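Local coordinates for CobC (Shigella flexneri 2a, PDB 6NRU), which removes the phosphate from adenosylcobalamin 5'-phosphate and alpha-ribazole 5'-phosphate, probably through a phosphohistidine intermediate, in assembly of the vitamin B12 nucleotide loop, at residues Ala38-His42 with Thr64-Ser70; Ser23-Thr28 with Glu57-Ala61; Phe50-Ser56 with Tyr144-Val150. One frame throughout, in Å; residues are numbered along the deposited sequence.

Contact 1 (Ala38-His42 with Thr64-Ser70); sequences AQNLH and TARLVLS
With CG anti to the backbone N (chi1 155°), the imidazole of H42 swings across to the C-terminal end of 64-70 and reaches the carbonyl of V68. V68 turns its CG2 to the side of its own backbone N, which puts that methyl 3.7 Å from A38 O. The contact packs two neighbouring helices, 32-44 and 59-69, in the alpha/beta fold of the histidine phosphatases. Their short axes cross at -37° and approach to 7.4 Å. At this approach the CB of A38 sits 3.7 Å from L67 CB and also touches the CD1 branch of L67. V68 CG2 meets L41 CB as well, and both side chains rest on I9 of strand 5-10, so this side of the interface faces the sheet. S70 CB lies over one face of the H42 ring, 3.3 Å from CE1. S70, the first residue to leave the helix, has positive phi; the ring thus packs at the C-terminal end of helix 59-69. One water lies within hydrogen-bonding distance of both H42 O and V68 O and bridges the two helices. H42 ND1 donates to V68 O at 2.8 Å, with the oxygen in the ring plane but the nitrogen above the carbonyl plane.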
# COMPACT_ATOMS: atom_id res chain seq x y z
N ALA A 38 8.54 11.13 2.72
CA ALA A 38 8.77 10.21 3.83
C ALA A 38 9.43 10.91 5.00
O ALA A 38 9.09 10.64 6.16
CB ALA A 38 9.61 9.02 3.36
N GLN A 39 10.36 11.83 4.73
CA GLN A 39 11.03 12.55 5.80
C GLN A 39 10.04 13.43 6.56
O GLN A 39 10.11 13.53 7.79
CB GLN A 39 12.16 13.40 5.24
CG GLN A 39 13.40 12.61 4.87
CD GLN A 39 14.36 13.42 4.02
OE1 GLN A 39 13.97 14.43 3.42
NE2 GLN A 39 15.62 12.99 3.97
N ASN A 40 9.14 14.10 5.84
CA ASN A 40 8.10 14.88 6.50
C ASN A 40 7.19 13.98 7.34
O ASN A 40 6.81 14.35 8.45
CB ASN A 40 7.29 15.65 5.45
CG ASN A 40 6.34 16.65 6.07
OD1 ASN A 40 6.58 17.17 7.16
ND2 ASN A 40 5.25 16.94 5.37
N LEU A 41 6.86 12.80 6.82
CA LEU A 41 6.05 11.86 7.58
C LEU A 41 6.74 11.41 8.86
O LEU A 41 6.08 11.15 9.87
CB LEU A 41 5.71 10.64 6.72
CG LEU A 41 4.50 10.75 5.80
CD1 LEU A 41 4.50 9.60 4.80
CD2 LEU A 41 3.21 10.76 6.61
N HIS A 42 8.07 11.32 8.84
CA HIS A 42 8.81 10.95 10.04
C HIS A 42 8.55 11.94 11.17
O HIS A 42 8.33 11.55 12.32
CB HIS A 42 10.30 10.87 9.75
CG HIS A 42 11.16 11.07 10.96
ND1 HIS A 42 11.31 10.11 11.93
CD2 HIS A 42 11.89 12.14 11.36
CE1 HIS A 42 12.11 10.57 12.88
NE2 HIS A 42 12.48 11.80 12.56
N THR A 64 10.91 3.87 2.24
CA THR A 64 10.02 4.77 2.95
C THR A 64 10.00 4.47 4.45
O THR A 64 10.13 5.38 5.28
CB THR A 64 8.61 4.68 2.36
OG1 THR A 64 8.60 5.29 1.06
CG2 THR A 64 7.60 5.38 3.26
N ALA A 65 9.88 3.19 4.81
CA ALA A 65 9.81 2.82 6.22
C ALA A 65 11.09 3.21 6.96
O ALA A 65 11.04 3.53 8.15
CB ALA A 65 9.55 1.32 6.36
N ARG A 66 12.23 3.20 6.27
CA ARG A 66 13.47 3.65 6.90
C ARG A 66 13.41 5.14 7.22
O ARG A 66 13.79 5.56 8.32
CB ARG A 66 14.66 3.35 5.99
CG ARG A 66 15.35 2.00 6.23
CD ARG A 66 16.19 1.60 5.03
NE ARG A 66 16.85 2.76 4.42
CZ ARG A 66 17.12 2.88 3.13
NH1 ARG A 66 16.79 1.91 2.28
NH2 ARG A 66 17.71 3.97 2.67
N LEU A 67 12.93 5.95 6.28
CA LEU A 67 12.93 7.39 6.46
C LEU A 67 11.91 7.83 7.50
O LEU A 67 12.16 8.76 8.28
CB LEU A 67 12.68 8.08 5.12
CG LEU A 67 13.74 7.79 4.06
CD1 LEU A 67 13.24 8.18 2.67
CD2 LEU A 67 15.03 8.51 4.38
N VAL A 68 10.74 7.18 7.52
CA VAL A 68 9.74 7.51 8.53
C VAL A 68 10.24 7.12 9.91
O VAL A 68 10.04 7.85 10.89
CB VAL A 68 8.40 6.83 8.19
CG1 VAL A 68 7.35 7.19 9.22
CG2 VAL A 68 7.94 7.22 6.79
N LEU A 69 10.80 5.93 10.01
CA LEU A 69 11.34 5.44 11.26
C LEU A 69 12.58 6.14 11.77
O LEU A 69 12.68 6.36 12.94
CB LEU A 69 11.58 3.95 11.18
CG LEU A 69 10.30 3.13 11.25
CD1 LEU A 69 10.59 1.79 11.90
CD2 LEU A 69 9.25 3.87 12.03
N SER A 70 13.52 6.47 10.90
CA SER A 70 14.75 7.16 11.32
C SER A 70 15.55 6.40 12.40
O SER A 70 15.92 5.25 12.20
CB SER A 70 14.52 8.64 11.65
OG SER A 70 15.63 9.24 12.24
O HOH W 1 8.46 9.03 13.16

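Contact 2 (Ser23-Thr28 with Glu57-Ala61); sequences SGHAPT and ELERA. With SO4 (sulfate ion), chain N.
R60 NH1 donates to G24 O at 2.5 Å, a short distance not to be pressed at this resolution. The bond is fairly straight (160°), and the oxygen lies close to the guanidinium plane. S23 OG comes over one face of the same group, 3.3 Å from CZ. It is badly angled for a bond to either terminal nitrogen. R60 NH2 donates to O4 of a sulfate ion at 3.3 Å, a long bond (141°). A bent chain makes this possible: CG of R60 sits between the backbone N and the carbonyl carbon (chi1 67°), and further bends at chi2 and chi3 follow. L58, the N-cap residue of helix 59-69, fills in beside it. Its CD1 lies 3.3 Å from G24 O, and its CD2 packs over one face of the H25 ring, 4.2 Å from CG. Farther out, a type II' turn from S23 to A26 presents the G24 carbonyl, with G24 at positive phi. E91 accepts a bond from H25 N. The R60 side chain touches H11, the probable phosphohistidine, and H152. A sulfate, probably from the crystallisation liquor, held by R60, R10 and N17, with R60 against H11, is consistent with the phosphate pocket of the histidine phosphatases.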
# COMPACT_ATOMS: atom_id res chain seq x y z
N SER A 23 3.96 0.02 -12.14
CA SER A 23 5.07 -0.23 -11.23
C SER A 23 5.22 -1.71 -10.91
O SER A 23 6.21 -2.35 -11.29
CB SER A 23 4.89 0.59 -9.95
OG SER A 23 6.15 0.93 -9.40
N GLY A 24 4.23 -2.28 -10.21
CA GLY A 24 4.30 -3.69 -9.89
C GLY A 24 5.45 -4.00 -8.96
O GLY A 24 5.80 -3.22 -8.07
N HIS A 25 6.06 -5.16 -9.18
CA HIS A 25 7.17 -5.60 -8.34
C HIS A 25 8.51 -5.01 -8.77
O HIS A 25 9.51 -5.24 -8.08
CB HIS A 25 7.25 -7.13 -8.36
CG HIS A 25 6.21 -7.80 -7.51
ND1 HIS A 25 6.39 -9.05 -6.96
CD2 HIS A 25 4.98 -7.38 -7.11
CE1 HIS A 25 5.32 -9.37 -6.26
NE2 HIS A 25 4.45 -8.38 -6.34
N ALA A 26 8.55 -4.26 -9.86
CA ALA A 26 9.81 -3.75 -10.37
C ALA A 26 10.44 -2.78 -9.37
O ALA A 26 9.73 -2.02 -8.71
CB ALA A 26 9.60 -3.04 -11.71
N PRO A 27 11.78 -2.79 -9.23
CA PRO A 27 12.45 -1.89 -8.27
C PRO A 27 12.61 -0.47 -8.79
O PRO A 27 13.69 -0.01 -9.16
CB PRO A 27 13.80 -2.59 -8.05
CG PRO A 27 14.06 -3.26 -9.36
CD PRO A 27 12.72 -3.72 -9.88
N THR A 28 11.50 0.27 -8.83
CA THR A 28 11.70 1.65 -9.25
C THR A 28 12.06 2.53 -8.05
O THR A 28 11.50 2.36 -6.97
CB THR A 28 10.44 2.19 -9.93
OG1 THR A 28 10.56 3.61 -10.10
CG2 THR A 28 9.21 1.88 -9.09
N GLU A 57 7.60 -6.14 0.77
CA GLU A 57 8.95 -6.55 0.38
C GLU A 57 9.61 -5.53 -0.53
O GLU A 57 10.84 -5.38 -0.49
CB GLU A 57 8.92 -7.91 -0.32
CG GLU A 57 8.34 -9.04 0.49
CD GLU A 57 8.42 -10.37 -0.24
OE1 GLU A 57 8.38 -10.36 -1.49
OE2 GLU A 57 8.52 -11.41 0.43
N LEU A 58 8.83 -4.84 -1.36
CA LEU A 58 9.40 -3.97 -2.38
C LEU A 58 10.17 -2.82 -1.75
O LEU A 58 9.72 -2.20 -0.78
CB LEU A 58 8.30 -3.44 -3.29
CG LEU A 58 7.39 -4.53 -3.88
CD1 LEU A 58 6.43 -3.93 -4.88
CD2 LEU A 58 8.22 -5.63 -4.53
N GLU A 59 11.35 -2.54 -2.31
CA GLU A 59 12.30 -1.65 -1.63
C GLU A 59 11.79 -0.22 -1.54
O GLU A 59 12.17 0.50 -0.62
CB GLU A 59 13.65 -1.70 -2.34
CG GLU A 59 14.83 -1.54 -1.39
CD GLU A 59 14.89 -2.66 -0.37
OE1 GLU A 59 15.32 -2.39 0.77
OE2 GLU A 59 14.53 -3.80 -0.71
N ARG A 60 10.93 0.21 -2.47
CA ARG A 60 10.37 1.55 -2.36
C ARG A 60 9.56 1.71 -1.08
O ARG A 60 9.51 2.80 -0.51
CB ARG A 60 9.51 1.87 -3.59
CG ARG A 60 8.24 1.06 -3.72
CD ARG A 60 8.01 0.66 -5.16
NE ARG A 60 6.59 0.68 -5.52
CZ ARG A 60 6.03 -0.21 -6.34
NH1 ARG A 60 6.75 -1.18 -6.88
NH2 ARG A 60 4.73 -0.12 -6.62
N ALA A 61 8.94 0.62 -0.61
CA ALA A 61 8.23 0.66 0.66
C ALA A 61 9.20 0.60 1.84
O ALA A 61 9.01 1.29 2.84
CB ALA A 61 7.23 -0.49 0.74
S SO4 N . 1.84 3.13 -7.57
O1 SO4 N . 0.93 2.02 -7.88
O2 SO4 N . 2.28 3.75 -8.82
O3 SO4 N . 1.14 4.11 -6.75
O4 SO4 N . 3.00 2.63 -6.85

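Contact 3 (Phe50-Ser56 with Tyr144-Val150); sequences FDLVLCS and YQNILIV
D51 OD1 accepts the backbone N-H of Q145 at 2.8 Å, almost straight (170°) and on its syn lone pair. The other oxygen, OD2, takes N146 N at 3.0 Å, so one carboxylate grips two successive amides just where strand 146-151 begins. D51 CG lies between its backbone N and carbonyl carbon (chi1 42°), which turns the group across to that chain. This is the entry to a parallel pair of strands, 52-55 with 146-151, in the central sheet of the histidine phosphatase fold. From there the bonds alternate: L52 O receives L148 N, L148 O receives L54 N, L54 O receives V150 N, and V150 O receives S56 N. Each carbonyl also meets a CA-H of the other strand. On one face of the sheet, I147 CG2 is 3.7 Å from L54 CG and also touches L52. V53, L148, C55 and V150 lie on the opposite face, where V53 and C55 meet helix 59-69. The F50 ring joins L148: its CD1 is 3.6 Å from L148 CB, and W7 meets the ring edge-to-face. At the entry, L52 CD2 stands over the centre of the Y144 ring, 4.0 Å from the centroid in a CH-pi contact.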
# COMPACT_ATOMS: atom_id res chain seq x y z
N PHE A 50 4.60 3.76 18.11
CA PHE A 50 4.37 2.48 17.47
C PHE A 50 5.03 1.36 18.27
O PHE A 50 6.01 1.56 18.99
CB PHE A 50 4.93 2.47 16.04
CG PHE A 50 4.41 3.58 15.17
CD1 PHE A 50 3.17 3.47 14.56
CD2 PHE A 50 5.16 4.72 14.96
CE1 PHE A 50 2.69 4.48 13.76
CE2 PHE A 50 4.68 5.74 14.16
CZ PHE A 50 3.45 5.62 13.55
N ASP A 51 4.46 0.16 18.15
CA ASP A 51 5.04 -1.04 18.72
C ASP A 51 5.24 -2.13 17.68
O ASP A 51 5.71 -3.22 18.03
CB ASP A 51 4.18 -1.57 19.87
CG ASP A 51 2.70 -1.52 19.56
OD1 ASP A 51 1.89 -1.76 20.49
OD2 ASP A 51 2.34 -1.24 18.40
N LEU A 52 4.92 -1.87 16.41
CA LEU A 52 5.08 -2.85 15.36
C LEU A 52 5.08 -2.13 14.01
O LEU A 52 4.34 -1.16 13.83
CB LEU A 52 3.97 -3.91 15.40
CG LEU A 52 4.14 -5.09 14.45
CD1 LEU A 52 5.42 -5.86 14.77
CD2 LEU A 52 2.93 -6.01 14.52
N VAL A 53 5.91 -2.60 13.09
CA VAL A 53 5.95 -2.08 11.73
C VAL A 53 5.84 -3.26 10.77
O VAL A 53 6.65 -4.19 10.84
CB VAL A 53 7.23 -1.27 11.44
CG1 VAL A 53 7.24 -0.83 9.99
CG2 VAL A 53 7.32 -0.07 12.37
N LEU A 54 4.84 -3.23 9.90
CA LEU A 54 4.67 -4.22 8.85
C LEU A 54 4.87 -3.54 7.51
O LEU A 54 4.24 -2.50 7.24
CB LEU A 54 3.28 -4.87 8.92
CG LEU A 54 2.82 -5.32 10.31
CD1 LEU A 54 1.40 -5.87 10.25
CD2 LEU A 54 3.77 -6.36 10.88
N CYS A 55 5.73 -4.10 6.68
CA CYS A 55 6.16 -3.46 5.45
C CYS A 55 6.13 -4.45 4.30
O CYS A 55 6.31 -5.66 4.49
CB CYS A 55 7.57 -2.87 5.61
SG CYS A 55 8.18 -1.92 4.22
N SER A 56 5.89 -3.94 3.10
CA SER A 56 5.96 -4.78 1.92
C SER A 56 7.41 -5.10 1.58
O SER A 56 8.34 -4.44 2.04
CB SER A 56 5.27 -4.11 0.73
OG SER A 56 6.20 -3.48 -0.12
N TYR A 144 -0.61 -5.94 20.06
CA TYR A 144 -0.04 -4.66 19.69
C TYR A 144 -1.15 -3.61 19.61
O TYR A 144 -2.31 -3.93 19.35
CB TYR A 144 0.71 -4.75 18.36
CG TYR A 144 1.87 -5.72 18.40
CD1 TYR A 144 3.16 -5.29 18.70
CD2 TYR A 144 1.67 -7.07 18.15
CE1 TYR A 144 4.21 -6.18 18.74
CE2 TYR A 144 2.72 -7.97 18.19
CZ TYR A 144 3.99 -7.52 18.49
OH TYR A 144 5.04 -8.41 18.53
N GLN A 145 -0.77 -2.35 19.83
CA GLN A 145 -1.72 -1.25 19.90
C GLN A 145 -1.63 -0.28 18.74
O GLN A 145 -2.66 0.21 18.27
CB GLN A 145 -1.53 -0.47 21.21
CG GLN A 145 -2.12 -1.16 22.44
CD GLN A 145 -1.43 -0.76 23.73
OE1 GLN A 145 -1.21 -1.59 24.61
NE2 GLN A 145 -1.08 0.52 23.85
N ASN A 146 -0.43 0.01 18.24
CA ASN A 146 -0.22 0.98 17.17
C ASN A 146 0.71 0.37 16.13
O ASN A 146 1.93 0.52 16.21
CB ASN A 146 0.32 2.30 17.71
CG ASN A 146 -0.68 3.03 18.58
OD1 ASN A 146 -1.56 3.73 18.07
ND2 ASN A 146 -0.56 2.86 19.89
N ILE A 147 0.13 -0.31 15.15
CA ILE A 147 0.87 -0.98 14.10
C ILE A 147 0.93 -0.06 12.89
O ILE A 147 -0.11 0.37 12.37
CB ILE A 147 0.23 -2.33 13.73
CG1 ILE A 147 0.00 -3.16 15.00
CG2 ILE A 147 1.09 -3.07 12.73
CD1 ILE A 147 -0.80 -4.42 14.76
N LEU A 148 2.14 0.25 12.43
CA LEU A 148 2.34 1.04 11.23
C LEU A 148 2.50 0.12 10.03
O LEU A 148 3.29 -0.84 10.07
CB LEU A 148 3.58 1.93 11.36
CG LEU A 148 4.07 2.57 10.07
CD1 LEU A 148 3.08 3.61 9.55
CD2 LEU A 148 5.46 3.17 10.25
N ILE A 149 1.75 0.39 8.97
CA ILE A 149 1.77 -0.41 7.75
C ILE A 149 2.29 0.46 6.62
O ILE A 149 1.69 1.49 6.29
CB ILE A 149 0.39 -0.98 7.42
CG1 ILE A 149 -0.07 -1.93 8.52
CG2 ILE A 149 0.41 -1.68 6.07
CD1 ILE A 149 -1.35 -2.67 8.19
N VAL A 150 3.40 0.04 6.02
CA VAL A 150 4.00 0.73 4.87
C VAL A 150 3.78 -0.16 3.65
O VAL A 150 4.36 -1.25 3.56
CB VAL A 150 5.49 1.02 5.09
CG1 VAL A 150 6.02 1.90 3.97
CG2 VAL A 150 5.72 1.67 6.45

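In the fold
Along the chain the first halves come in the order 23-28, 38-42, 50-56; the partners follow as 57-61, 64-70, 144-150. All three contacts therefore cross, and none nests inside another. Contact 2 closes the loop from 23-28 to the start of helix 59-69. Contact 1 then joins helix 32-44 to the later part of that helix. Contact 3 spans the longest gap, setting strand 52-55 beside strand 146-151. Helix 59-69 links them all. Its A65 and T64 pack on V150, its L69 on V53, and A61 touches S56 and V150. Helix 59-69 is thus packed on the sheet, on helix 32-44 and, at its start, on the loop 23-28.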